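Local coordinates for protein heterodimeric restriction endonuclease R.BspD6I small subunit (Bacillus sp., PDB 2P14) that serves as the catalytic subunit of a heterodimeric type IIS restriction endonuclease, probably cutting DNA in complex with a site-specific nicking subunit, at residues F123-E128 with E175-F180. Residues are numbered along the deposited sequence; the frame is centred on the assembly and turned at random. Where two conformers were deposited one is given.
Sequences FNKESE and EEWLTF
Lys125 and Trp177 make this contact alone, their side chains reaching for each other from opposite directions across a backbone gap of 12.1 Å between the two CA atoms. The interaction is cation-pi: Lys125 NZ lies 3.5 Å above the indole plane and 3.6 Å from Trp177 CD2, within 16° of the normal through the five-membered ring. Behind it, Lys125 CE sits over the six-membered ring, 3.9 Å from its centroid, as a CH-pi contact, so the lysine tip spans both rings on one face. The lysine is extended beyond CG, which gives it the length to arrive there; Trp177 holds CG anti to the backbone N (chi1 -178°), carrying the indole out from helix 174-184.

Hydrogen bonds fix both polar ends. Lys125 NZ is gripped by the carbonyl oxygens of Leu165, Arg166 and Leu169, and Trp177 NE1 donates to Leu164 O. The lysine's own loop runs between helix 115-121 and strand 130-134, and from these two elements Ile121 and Pro132 pack against Trp177.

An alanine in place of Trp177 removes the indole, which would probably leave Leu164 O without that donor and open a gap beneath the lysine tip. Held by three carbonyl oxygens and lying over an indole face, the buried ammonium is probably stabilised in its charged form, and through it the lysine joins its loop to the end of helix 154-165, the link that follows and helix 174-184.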
loop_
_atom_site.group_PDB
_atom_site.type_symbol
_atom_site.label_atom_id
_atom_site.label_comp_id
_atom_site.label_asym_id
_atom_site.label_seq_id
_atom_site.Cartn_x
_atom_site.Cartn_y
_atom_site.Cartn_z
ATOM N N PHE A 123 12.018 -10.839 -1.760
ATOM C CA PHE A 123 13.409 -11.191 -2.121
ATOM C C PHE A 123 14.481 -10.491 -1.272
ATOM O O PHE A 123 15.464 -11.129 -0.835
ATOM C CB PHE A 123 13.664 -10.933 -3.619
ATOM C CG PHE A 123 15.084 -11.236 -4.032
ATOM C CD1 PHE A 123 15.501 -12.547 -4.209
ATOM C CD2 PHE A 123 16.018 -10.210 -4.173
ATOM C CE1 PHE A 123 16.851 -12.843 -4.572
ATOM C CE2 PHE A 123 17.359 -10.495 -4.530
ATOM C CZ PHE A 123 17.765 -11.803 -4.745
ATOM N N ASN A 124 14.308 -9.191 -1.036
ATOM C CA ASN A 124 15.267 -8.417 -0.261
ATOM C C ASN A 124 14.569 -7.444 0.669
ATOM O O ASN A 124 14.358 -6.282 0.313
ATOM C CB ASN A 124 16.230 -7.653 -1.165
ATOM C CG ASN A 124 17.426 -7.106 -0.395
ATOM O OD1 ASN A 124 17.359 -6.849 0.821
ATOM N ND2 ASN A 124 18.531 -6.919 -1.104
ATOM N N LYS A 125 14.220 -7.920 1.854
ATOM C CA LYS A 125 13.480 -7.120 2.798
ATOM C C LYS A 125 14.328 -6.063 3.504
ATOM O O LYS A 125 13.785 -5.171 4.152
ATOM C CB LYS A 125 12.775 -8.036 3.792
ATOM C CG LYS A 125 11.717 -8.904 3.143
ATOM C CD LYS A 125 11.011 -9.800 4.194
ATOM C CE LYS A 125 9.967 -10.656 3.557
ATOM N NZ LYS A 125 9.319 -11.501 4.574
ATOM N N GLU A 126 15.647 -6.149 3.366
ATOM C CA GLU A 126 16.520 -5.124 3.911
ATOM C C GLU A 126 16.507 -3.880 3.045
ATOM O O GLU A 126 16.174 -2.806 3.532
ATOM C CB GLU A 126 17.946 -5.665 4.046
ATOM C CG GLU A 126 18.054 -6.844 4.992
ATOM C CD GLU A 126 17.641 -6.508 6.411
ATOM O OE1 GLU A 126 18.225 -5.562 6.995
ATOM O OE2 GLU A 126 16.738 -7.200 6.953
ATOM N N SER A 127 16.825 -4.021 1.759
ATOM C CA SER A 127 16.940 -2.857 0.896
ATOM C C SER A 127 15.637 -2.489 0.176
ATOM O O SER A 127 15.448 -1.330 -0.180
ATOM C CB SER A 127 18.075 -3.040 -0.116
ATOM O OG SER A 127 17.779 -4.079 -1.022
ATOM N N GLU A 128 14.743 -3.468 0.020
ATOM C CA GLU A 128 13.514 -3.274 -0.746
ATOM C C GLU A 128 12.303 -3.820 0.048
ATOM O O GLU A 128 11.646 -4.729 -0.407
ATOM C CB GLU A 128 13.653 -3.923 -2.148
ATOM C CG GLU A 128 14.864 -3.347 -2.971
ATOM C CD GLU A 128 15.501 -4.317 -3.969
ATOM O OE1 GLU A 128 14.928 -5.379 -4.309
ATOM O OE2 GLU A 128 16.612 -4.017 -4.474
ATOM N N GLU A 175 4.411 -18.400 2.276
ATOM C CA GLU A 175 3.190 -18.944 2.886
ATOM C C GLU A 175 3.107 -18.545 4.345
ATOM O O GLU A 175 2.083 -18.038 4.794
ATOM C CB GLU A 175 3.153 -20.474 2.758
ATOM C CG GLU A 175 2.976 -20.940 1.303
ATOM C CD GLU A 175 4.304 -21.114 0.554
ATOM O OE1 GLU A 175 5.369 -20.690 1.070
ATOM O OE2 GLU A 175 4.268 -21.691 -0.567
ATOM N N GLU A 176 4.185 -18.747 5.084
ATOM C CA GLU A 176 4.221 -18.382 6.493
ATOM C C GLU A 176 4.038 -16.868 6.688
ATOM O O GLU A 176 3.375 -16.420 7.625
ATOM C CB GLU A 176 5.540 -18.853 7.117
ATOM C CG GLU A 176 5.734 -18.376 8.561
ATOM C CD GLU A 176 6.949 -18.964 9.276
ATOM O OE1 GLU A 176 7.725 -19.740 8.666
ATOM O OE2 GLU A 176 7.103 -18.649 10.485
ATOM N N TRP A 177 4.644 -16.089 5.797
ATOM C CA TRP A 177 4.575 -14.657 5.908
ATOM C C TRP A 177 3.147 -14.188 5.735
ATOM O O TRP A 177 2.640 -13.368 6.535
ATOM C CB TRP A 177 5.443 -14.035 4.794
ATOM C CG TRP A 177 5.539 -12.521 4.782
ATOM C CD1 TRP A 177 5.382 -11.660 5.855
ATOM C CD2 TRP A 177 5.866 -11.709 3.658
ATOM N NE1 TRP A 177 5.615 -10.367 5.455
ATOM C CE2 TRP A 177 5.910 -10.370 4.109
ATOM C CE3 TRP A 177 6.134 -11.987 2.294
ATOM C CZ2 TRP A 177 6.218 -9.299 3.254
ATOM C CZ3 TRP A 177 6.439 -10.926 1.451
ATOM C CH2 TRP A 177 6.472 -9.607 1.926
ATOM N N LEU A 178 2.498 -14.634 4.657
ATOM C CA LEU A 178 1.142 -14.171 4.421
ATOM C C LEU A 178 0.181 -14.641 5.536
ATOM O O LEU A 178 -0.757 -13.921 5.921
ATOM C CB LEU A 178 0.632 -14.593 3.048
ATOM C CG LEU A 178 1.341 -14.034 1.808
ATOM C CD1 LEU A 178 0.598 -14.500 0.520
ATOM C CD2 LEU A 178 1.510 -12.479 1.863
ATOM N N THR A 179 0.410 -15.846 6.054
ATOM C CA THR A 179 -0.350 -16.322 7.217
ATOM C C THR A 179 -0.181 -15.408 8.425
ATOM O O THR A 179 -1.148 -15.060 9.090
ATOM C CB THR A 179 0.047 -17.762 7.582
ATOM O OG1 THR A 179 -0.215 -18.609 6.439
ATOM C CG2 THR A 179 -0.755 -18.264 8.812
ATOM N N PHE A 180 1.042 -14.952 8.643
ATOM C CA PHE A 180 1.293 -14.078 9.781
ATOM C C PHE A 180 0.528 -12.768 9.655
ATOM O O PHE A 180 -0.029 -12.248 10.626
ATOM C CB PHE A 180 2.791 -13.801 9.918
ATOM C CG PHE A 180 3.111 -12.829 10.994
ATOM C CD1 PHE A 180 3.239 -13.268 12.313
ATOM C CD2 PHE A 180 3.285 -11.461 10.707
ATOM C CE1 PHE A 180 3.503 -12.369 13.327
ATOM C CE2 PHE A 180 3.574 -10.565 11.718
ATOM C CZ PHE A 180 3.689 -11.017 13.031
#